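Long-range contacts in variant surface glycoprotein MITAT 1.1 (PDB 5LY9), which forms the dense coat on the surface of the African trypanosome, whose switching among antigenically distinct variants lets the parasite evade the host immune response: residues A[5-10]-A[181-186]; A[13-18]-A[143-148]; A[215-220]-A[228-233]. One frame throughout, in Å; residues are numbered along the deposited sequence.

Contact 1 (A[5-10]-A[181-186]); sequences GLKATA and FQPTTS
Lys7 and Phe181 meet backbone to backbone where the N-terminal loop of the A-type VSG domain turns into helix 8-21. Lys7 N donates to Phe181 O over 2.8 Å in an almost straight bond, 174° at the hydrogen, with the donor tilted 27° from the carbonyl plane. Because Lys7 is the N-cap residue, this bond ties the very start of the helix to the loop that follows strand 173-174. The same oxygen is lined by carbon: Lys7 CG lies 3.4 Å from Phe181 O, and Leu6 CA directs a weak C-H...O contact at it. Gly5 O is similarly enclosed, by Gln182 CA, 3.3 Å from Gly5 O in a C-H...O contact, and by Pro183 CD at 3.1 Å. Phe181 supplies the apolar part: its CB touches Ala10 CB at 4.1 Å, where a small methyl lets the helix come close. Thr9 crosses the phenyl group at about a right angle, its OG1 sitting near the ring plane at the edge, 4.2 Å from Phe181 CD1. The extended lysine chain runs alongside the loop backbone until CE packs against Pro183; the aliphatic stem can lie along the backbone while NZ goes on to bond Asn179 O and Thr180 O. Further out, the side chain of Gln182 is held at both ends of its amide: OE1 accepts from Ala227 N, and NE2 donates to Thr4 O.

Contact 2 (A[13-18]-A[143-148]); sequences PLCKLT and QECALS
A disulfide joins the first helix of the chain to the end of a small antiparallel sheet: Cys15, on helix 8-21, is bonded through SG to Cys145 SG at 2.1 Å, just past edge strand 143-144. Cys145 SG swings anti to its own backbone N (chi1 -156°) to meet the helix cysteine, and the C-S-S-C torsion of -73° lies in the range usual for an unstrained bridge. The CA atoms of Cys15 and Cys145 are 4.8 Å apart, a spacing a disulfide can span, so cysteine suits both positions. In the fold, the bridge pins a three-stranded sheet, reached only after the long helices 24-55 and 62-114, back onto the N-terminal helix of the VSG domain. Beside it, Gln143 folds over the helix: its CG packs on Cys15 CB at 3.5 Å, and the bend at chi2 (49°) turns the amide back toward its own strand. There NE2 donates to Glu144 O at 2.7 Å, meeting a lone pair of that oxygen in the carbonyl plane, with the acceptor close to the amide plane. This bond fixes the rotation of the amide, and Lys16 crosses it at about a right angle, Lys16 CG touching Gln143 OE1 at 3.5 Å. Lys16 makes this contact with its aliphatic stem, and the end of the chain leads away from the strand.

Contact 3 (A[215-220]-A[228-233]); sequences AGYMTI and TLANMQ
The Tyr217 ring and the Leu229 side chain cross obliquely on a beta hairpin, strands 218-220 and 228-229 of a four-stranded antiparallel sheet. Leu229 CD2 lies over one face of the ring, 4.0 Å from CE2, while the edge points CE1 at Ala230 O, which is in the ring plane at 3.3 Å. Tyr217 takes up this position with CG anti to its backbone N (chi1 171°), and its hydroxyl continues to Gln171 O, so an aromatic residue with a polar end fits a site lined by Leu229 and Met232. Met232, bent at chi2 and chi3, approaches obliquely: its CG meets Tyr217 CD1 at 3.6 Å and its sulfur makes a Met-aromatic contact. Trp246 of helix 244-254 meets both residues. Next along the strand, Met218 and Leu229, a non-hydrogen-bonded pair, lie side by side and point the same way, Met218 CE against Leu229 CD2 at 3.5 Å; the flexible thioether can follow the leucine branch. One residue further along, Thr219 and Thr228 form a hydrogen-bonded pair, exchanging both backbone bonds, and their CB atoms meet on the face opposite Met218 and Leu229. Tyr217 and Met218 together oppose Val213 in a classic beta bulge, and Tyr217 O still accepts from Ala230 N. A water donates to Tyr217 O at 2.8 Å and to Thr228 O, and is also hydrogen-bonded to Thr219 OG1 at 2.7 Å.

Overall arrangement
All three contacts lie on the same side of the chain's centre, with their own centres about 16 to 18 Å apart. Contacts 1 and 2 share helix 8-21, while contact 3 supplies side chains of the hairpin that touch that helix: Leu229 CD1 meets Ala10 CB and the Phe181 ring, and Leu14 CD2 reaches Tyr217 CE2 at 4.0 Å. Contact 1 is mostly buried yet farthest from the chain's centre (about 36 Å, centre to centre); contacts 2 and 3, at about 21 and 26 Å, are partly buried. Their chemistry follows the elements they join: one cross-segment hydrogen bond with apolar packing on Phe181, a covalent bridge, and hairpin bonding around an aromatic cluster.

Contact 1 (A[5-10]-A[181-186])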
loop_
_atom_site.group_PDB
_atom_site.type_symbol
_atom_site.label_atom_id
_atom_site.label_comp_id
_atom_site.label_asym_id
_atom_site.label_seq_id
_atom_site.Cartn_x
_atom_site.Cartn_y
_atom_site.Cartn_z
ATOM N N GLY A 5 -1.796 -29.605 -26.150
ATOM C CA GLY A 5 -1.924 -28.319 -25.569
ATOM C C GLY A 5 -3.123 -28.084 -24.684
ATOM O O GLY A 5 -4.079 -28.820 -24.643
ATOM N N LEU A 6 -3.057 -26.986 -23.988
ATOM C CA LEU A 6 -4.136 -26.593 -23.115
ATOM C C LEU A 6 -5.280 -25.881 -23.912
ATOM O O LEU A 6 -5.024 -24.899 -24.652
ATOM C CB LEU A 6 -3.543 -25.649 -22.096
ATOM C CG LEU A 6 -4.284 -25.397 -20.831
ATOM C CD1 LEU A 6 -4.449 -26.727 -20.064
ATOM C CD2 LEU A 6 -3.521 -24.349 -19.982
ATOM N N LYS A 7 -6.515 -26.411 -23.797
ATOM C CA LYS A 7 -7.680 -25.786 -24.451
ATOM C C LYS A 7 -7.960 -24.391 -23.899
ATOM O O LYS A 7 -7.693 -24.146 -22.706
ATOM C CB LYS A 7 -8.948 -26.617 -24.255
ATOM C CG LYS A 7 -8.898 -28.011 -24.878
ATOM C CD LYS A 7 -10.117 -28.789 -24.392
ATOM C CE LYS A 7 -10.345 -30.106 -25.087
ATOM N NZ LYS A 7 -11.630 -30.715 -24.662
ATOM N N ALA A 8 -8.550 -23.554 -24.733
ATOM C CA ALA A 8 -9.011 -22.252 -24.366
ATOM C C ALA A 8 -9.998 -22.282 -23.211
ATOM O O ALA A 8 -10.040 -21.345 -22.438
ATOM C CB ALA A 8 -9.632 -21.556 -25.598
ATOM N N THR A 9 -10.762 -23.362 -23.023
ATOM C CA THR A 9 -11.674 -23.466 -21.879
ATOM C C THR A 9 -10.869 -23.400 -20.567
ATOM O O THR A 9 -11.415 -22.953 -19.542
ATOM C CB THR A 9 -12.484 -24.771 -21.894
ATOM O OG1 THR A 9 -11.584 -25.842 -22.070
ATOM C CG2 THR A 9 -13.511 -24.763 -22.960
ATOM N N ALA A 10 -9.586 -23.804 -20.604
ATOM C CA ALA A 10 -8.724 -23.765 -19.438
ATOM C C ALA A 10 -7.901 -22.504 -19.330
ATOM O O ALA A 10 -7.746 -21.982 -18.200
ATOM C CB ALA A 10 -7.806 -25.002 -19.405
ATOM N N PHE A 181 -9.281 -30.995 -20.598
ATOM C CA PHE A 181 -8.638 -29.637 -20.803
ATOM C C PHE A 181 -7.481 -29.668 -21.818
ATOM O O PHE A 181 -6.908 -28.654 -22.135
ATOM C CB PHE A 181 -8.231 -29.060 -19.455
ATOM C CG PHE A 181 -9.373 -28.960 -18.501
ATOM C CD1 PHE A 181 -10.491 -28.168 -18.810
ATOM C CD2 PHE A 181 -9.348 -29.621 -17.307
ATOM C CE1 PHE A 181 -11.566 -28.133 -17.984
ATOM C CE2 PHE A 181 -10.444 -29.557 -16.427
ATOM C CZ PHE A 181 -11.551 -28.817 -16.769
ATOM N N GLN A 182 -7.155 -30.837 -22.331
ATOM C CA GLN A 182 -6.138 -31.091 -23.342
ATOM C C GLN A 182 -6.845 -32.024 -24.355
ATOM O O GLN A 182 -7.426 -33.030 -23.954
ATOM C CB GLN A 182 -4.908 -31.785 -22.745
ATOM C CG GLN A 182 -4.057 -30.846 -21.904
ATOM C CD GLN A 182 -3.097 -31.632 -21.019
ATOM O OE1 GLN A 182 -3.430 -32.016 -19.888
ATOM N NE2 GLN A 182 -1.961 -31.976 -21.604
ATOM N N PRO A 183 -6.867 -31.643 -25.619
ATOM C CA PRO A 183 -7.665 -32.415 -26.587
ATOM C C PRO A 183 -7.041 -33.754 -26.975
ATOM O O PRO A 183 -5.907 -34.121 -26.548
ATOM C CB PRO A 183 -7.703 -31.488 -27.798
ATOM C CG PRO A 183 -6.394 -30.769 -27.756
ATOM C CD PRO A 183 -6.121 -30.572 -26.241
ATOM N N THR A 184 -7.757 -34.480 -27.846
ATOM C CA THR A 184 -7.208 -35.686 -28.412
ATOM C C THR A 184 -5.953 -35.397 -29.233
ATOM O O THR A 184 -5.720 -34.268 -29.666
ATOM C CB THR A 184 -8.254 -36.360 -29.316
ATOM O OG1 THR A 184 -8.685 -35.431 -30.324
ATOM C CG2 THR A 184 -9.487 -36.712 -28.515
ATOM N N THR A 185 -5.176 -36.459 -29.496
ATOM C CA THR A 185 -3.948 -36.309 -30.271
ATOM C C THR A 185 -4.350 -35.936 -31.711
ATOM O O THR A 185 -5.408 -36.325 -32.195
ATOM C CB THR A 185 -3.123 -37.568 -30.318
ATOM O OG1 THR A 185 -4.006 -38.615 -30.673
ATOM C CG2 THR A 185 -2.565 -37.840 -29.020
ATOM N N SER A 186 -3.490 -35.191 -32.354
ATOM C CA SER A 186 -3.620 -34.947 -33.787
ATOM C C SER A 186 -2.210 -34.816 -34.243
ATOM O O SER A 186 -1.566 -35.871 -34.428
ATOM C CB SER A 186 -4.563 -33.786 -34.040
ATOM O OG SER A 186 -4.732 -33.557 -35.452
#

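Contact 2 (A[13-18]-A[143-148])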
loop_
_atom_site.group_PDB
_atom_site.type_symbol
_atom_site.label_atom_id
_atom_site.label_comp_id
_atom_site.label_asym_id
_atom_site.label_seq_id
_atom_site.Cartn_x
_atom_site.Cartn_y
_atom_site.Cartn_z
ATOM N N PRO A 13 -9.930 -18.556 -18.813
ATOM C CA PRO A 13 -10.206 -18.067 -17.438
ATOM C C PRO A 13 -8.957 -17.490 -16.751
ATOM O O PRO A 13 -9.088 -16.584 -15.896
ATOM C CB PRO A 13 -10.726 -19.311 -16.721
ATOM C CG PRO A 13 -11.374 -20.075 -17.791
ATOM C CD PRO A 13 -10.526 -19.886 -19.031
ATOM N N LEU A 14 -7.768 -18.006 -17.048
ATOM C CA LEU A 14 -6.565 -17.432 -16.525
ATOM C C LEU A 14 -6.294 -16.060 -17.100
ATOM O O LEU A 14 -5.864 -15.168 -16.370
ATOM C CB LEU A 14 -5.322 -18.344 -16.736
ATOM C CG LEU A 14 -5.403 -19.660 -15.908
ATOM C CD1 LEU A 14 -4.400 -20.637 -16.453
ATOM C CD2 LEU A 14 -5.188 -19.427 -14.426
ATOM N N CYS A 15 -6.501 -15.896 -18.405
ATOM C CA CYS A 15 -6.425 -14.538 -19.037
ATOM C C CYS A 15 -7.408 -13.530 -18.389
ATOM O O CYS A 15 -7.069 -12.418 -18.090
ATOM C CB CYS A 15 -6.686 -14.574 -20.520
ATOM S SG CYS A 15 -5.380 -15.413 -21.451
ATOM N N LYS A 16 -8.630 -13.969 -18.117
ATOM C CA LYS A 16 -9.612 -13.126 -17.431
ATOM C C LYS A 16 -9.126 -12.759 -16.048
ATOM O O LYS A 16 -9.270 -11.608 -15.635
ATOM C CB LYS A 16 -10.985 -13.843 -17.349
ATOM C CG LYS A 16 -11.689 -13.963 -18.692
ATOM C CD LYS A 16 -12.859 -14.955 -18.594
ATOM C CE LYS A 16 -14.044 -14.517 -17.862
ATOM N NZ LYS A 16 -15.253 -15.429 -17.999
ATOM N N LEU A 17 -8.563 -13.711 -15.339
ATOM C CA LEU A 17 -8.097 -13.445 -13.979
ATOM C C LEU A 17 -6.935 -12.491 -13.999
ATOM O O LEU A 17 -6.932 -11.538 -13.201
ATOM C CB LEU A 17 -7.741 -14.734 -13.272
ATOM C CG LEU A 17 -7.146 -14.656 -11.852
ATOM C CD1 LEU A 17 -8.133 -13.961 -10.893
ATOM C CD2 LEU A 17 -6.729 -16.033 -11.304
ATOM N N THR A 18 -5.927 -12.732 -14.877
ATOM C CA THR A 18 -4.816 -11.809 -14.898
ATOM C C THR A 18 -5.264 -10.371 -15.253
ATOM O O THR A 18 -4.773 -9.405 -14.666
ATOM C CB THR A 18 -3.594 -12.336 -15.725
ATOM O OG1 THR A 18 -2.488 -11.473 -15.460
ATOM C CG2 THR A 18 -3.898 -12.264 -17.133
ATOM N N GLN A 143 -9.717 -12.892 -26.410
ATOM C CA GLN A 143 -9.683 -12.635 -24.973
ATOM C C GLN A 143 -8.509 -11.700 -24.646
ATOM O O GLN A 143 -7.365 -12.020 -24.986
ATOM C CB GLN A 143 -9.515 -13.961 -24.246
ATOM C CG GLN A 143 -9.361 -13.910 -22.734
ATOM C CD GLN A 143 -10.365 -13.068 -22.003
ATOM O OE1 GLN A 143 -11.563 -13.359 -22.149
ATOM N NE2 GLN A 143 -9.909 -12.021 -21.169
ATOM N N GLU A 144 -8.787 -10.593 -23.968
ATOM C CA GLU A 144 -7.704 -9.774 -23.466
ATOM C C GLU A 144 -6.814 -10.643 -22.561
ATOM O O GLU A 144 -7.292 -11.374 -21.667
ATOM C CB GLU A 144 -8.249 -8.604 -22.708
ATOM C CG GLU A 144 -7.253 -7.649 -22.207
ATOM C CD GLU A 144 -6.465 -6.840 -23.209
ATOM O OE1 GLU A 144 -6.667 -6.916 -24.434
ATOM O OE2 GLU A 144 -5.611 -6.030 -22.706
ATOM N N CYS A 145 -5.524 -10.574 -22.829
ATOM C CA CYS A 145 -4.524 -11.328 -22.084
ATOM C C CYS A 145 -3.160 -10.628 -22.144
ATOM O O CYS A 145 -2.216 -11.130 -22.796
ATOM C CB CYS A 145 -4.467 -12.735 -22.645
ATOM S SG CYS A 145 -3.825 -13.943 -21.463
ATOM N N ALA A 146 -3.079 -9.486 -21.476
ATOM C CA ALA A 146 -1.884 -8.668 -21.527
ATOM C C ALA A 146 -1.057 -9.245 -20.379
ATOM O O ALA A 146 -1.415 -9.105 -19.162
ATOM C CB ALA A 146 -2.150 -7.193 -21.328
ATOM N N LEU A 147 0.084 -9.766 -20.734
ATOM C CA LEU A 147 0.949 -10.391 -19.652
ATOM C C LEU A 147 1.883 -9.260 -19.174
ATOM O O LEU A 147 3.109 -9.290 -19.346
ATOM C CB LEU A 147 1.673 -11.530 -20.241
ATOM C CG LEU A 147 0.765 -12.536 -20.906
ATOM C CD1 LEU A 147 1.518 -13.684 -21.532
ATOM C CD2 LEU A 147 -0.232 -13.089 -19.891
ATOM N N SER A 148 1.241 -8.240 -18.597
ATOM C CA SER A 148 1.924 -7.049 -18.152
ATOM C C SER A 148 1.165 -6.429 -17.010
ATOM O O SER A 148 -0.008 -6.749 -16.815
ATOM C CB SER A 148 2.045 -5.992 -19.294
ATOM O OG SER A 148 0.769 -5.658 -19.794
#

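Contact 3 (A[215-220]-A[228-233])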
loop_
_atom_site.group_PDB
_atom_site.type_symbol
_atom_site.label_atom_id
_atom_site.label_comp_id
_atom_site.label_asym_id
_atom_site.label_seq_id
_atom_site.Cartn_x
_atom_site.Cartn_y
_atom_site.Cartn_z
ATOM N N ALA A 215 1.732 -21.559 -9.651
ATOM C CA ALA A 215 1.658 -21.367 -8.179
ATOM C C ALA A 215 0.747 -22.370 -7.466
ATOM O O ALA A 215 0.062 -22.073 -6.498
ATOM C CB ALA A 215 1.254 -19.927 -7.892
ATOM N N GLY A 216 0.803 -23.611 -7.924
ATOM C CA GLY A 216 0.076 -24.704 -7.293
ATOM C C GLY A 216 -1.252 -25.080 -7.932
ATOM O O GLY A 216 -1.876 -26.050 -7.536
ATOM N N TYR A 217 -1.746 -24.316 -8.881
ATOM C CA TYR A 217 -3.017 -24.613 -9.490
ATOM C C TYR A 217 -2.957 -25.853 -10.360
ATOM O O TYR A 217 -3.907 -26.689 -10.365
ATOM C CB TYR A 217 -3.463 -23.402 -10.347
ATOM C CG TYR A 217 -4.639 -23.572 -11.219
ATOM C CD1 TYR A 217 -5.823 -24.132 -10.746
ATOM C CD2 TYR A 217 -4.620 -23.109 -12.502
ATOM C CE1 TYR A 217 -6.920 -24.269 -11.585
ATOM C CE2 TYR A 217 -5.701 -23.244 -13.342
ATOM C CZ TYR A 217 -6.887 -23.753 -12.890
ATOM O OH TYR A 217 -7.985 -23.914 -13.733
ATOM N N MET A 218 -1.854 -25.988 -11.101
ATOM C CA MET A 218 -1.721 -27.017 -12.131
ATOM C C MET A 218 -0.700 -28.052 -11.707
ATOM O O MET A 218 0.365 -27.703 -11.236
ATOM C CB MET A 218 -1.331 -26.448 -13.507
ATOM C CG MET A 218 -1.063 -27.538 -14.556
ATOM S SD MET A 218 -0.518 -26.815 -16.146
ATOM C CE MET A 218 -2.065 -26.561 -16.703
ATOM N N THR A 219 -1.051 -29.318 -11.871
ATOM C CA THR A 219 -0.105 -30.429 -11.647
ATOM C C THR A 219 0.260 -31.023 -13.013
ATOM O O THR A 219 -0.637 -31.389 -13.740
ATOM C CB THR A 219 -0.739 -31.537 -10.760
ATOM O OG1 THR A 219 -1.182 -30.977 -9.544
ATOM C CG2 THR A 219 0.323 -32.712 -10.456
ATOM N N ILE A 220 1.564 -31.117 -13.331
ATOM C CA ILE A 220 2.079 -31.778 -14.484
ATOM C C ILE A 220 2.443 -33.225 -14.033
ATOM O O ILE A 220 3.198 -33.416 -13.097
ATOM C CB ILE A 220 3.300 -31.070 -14.990
ATOM C CG1 ILE A 220 2.876 -29.676 -15.468
ATOM C CG2 ILE A 220 3.963 -31.886 -16.109
ATOM C CD1 ILE A 220 3.979 -28.756 -16.033
ATOM N N THR A 228 -3.501 -31.875 -14.183
ATOM C CA THR A 228 -4.626 -31.728 -13.304
ATOM C C THR A 228 -4.756 -30.253 -12.953
ATOM O O THR A 228 -3.740 -29.579 -12.710
ATOM C CB THR A 228 -4.405 -32.489 -11.990
ATOM O OG1 THR A 228 -4.229 -33.866 -12.248
ATOM C CG2 THR A 228 -5.561 -32.256 -11.027
ATOM N N LEU A 229 -5.992 -29.768 -12.874
ATOM C CA LEU A 229 -6.261 -28.391 -12.491
ATOM C C LEU A 229 -7.062 -28.489 -11.197
ATOM O O LEU A 229 -8.070 -29.158 -11.122
ATOM C CB LEU A 229 -7.061 -27.640 -13.575
ATOM C CG LEU A 229 -6.444 -27.591 -14.965
ATOM C CD1 LEU A 229 -7.404 -26.856 -15.892
ATOM C CD2 LEU A 229 -5.098 -26.901 -14.945
ATOM N N ALA A 230 -6.606 -27.764 -10.184
ATOM C CA ALA A 230 -7.140 -27.868 -8.877
ATOM C C ALA A 230 -8.452 -27.103 -8.833
ATOM O O ALA A 230 -8.677 -26.236 -9.606
ATOM C CB ALA A 230 -6.163 -27.266 -7.861
ATOM N N ASN A 231 -9.287 -27.429 -7.841
ATOM C CA ASN A 231 -10.521 -26.695 -7.656
ATOM C C ASN A 231 -10.314 -25.459 -6.789
ATOM O O ASN A 231 -10.124 -25.560 -5.564
ATOM C CB ASN A 231 -11.548 -27.638 -7.088
ATOM C CG ASN A 231 -12.915 -27.028 -7.037
ATOM O OD1 ASN A 231 -13.078 -25.803 -7.059
ATOM N ND2 ASN A 231 -13.930 -27.899 -6.882
ATOM N N MET A 232 -10.387 -24.309 -7.454
ATOM C CA MET A 232 -10.131 -23.000 -6.852
ATOM C C MET A 232 -11.459 -22.244 -6.666
ATOM O O MET A 232 -11.436 -21.105 -6.253
ATOM C CB MET A 232 -9.214 -22.150 -7.733
ATOM C CG MET A 232 -7.959 -22.857 -8.188
ATOM S SD MET A 232 -6.990 -23.649 -6.868
ATOM C CE MET A 232 -6.336 -22.212 -6.138
ATOM N N GLN A 233 -12.591 -22.860 -7.017
ATOM C CA GLN A 233 -13.877 -22.188 -7.007
ATOM C C GLN A 233 -14.313 -21.952 -5.561
ATOM O O GLN A 233 -14.808 -20.928 -5.291
ATOM C CB GLN A 233 -14.914 -22.960 -7.844
ATOM C CG GLN A 233 -14.453 -23.120 -9.293
ATOM C CD GLN A 233 -15.427 -23.908 -10.140
ATOM O OE1 GLN A 233 -16.410 -24.421 -9.639
ATOM N NE2 GLN A 233 -15.108 -24.098 -11.379
HETATM O O HOH W 1 -3.313 -29.342 -9.536
#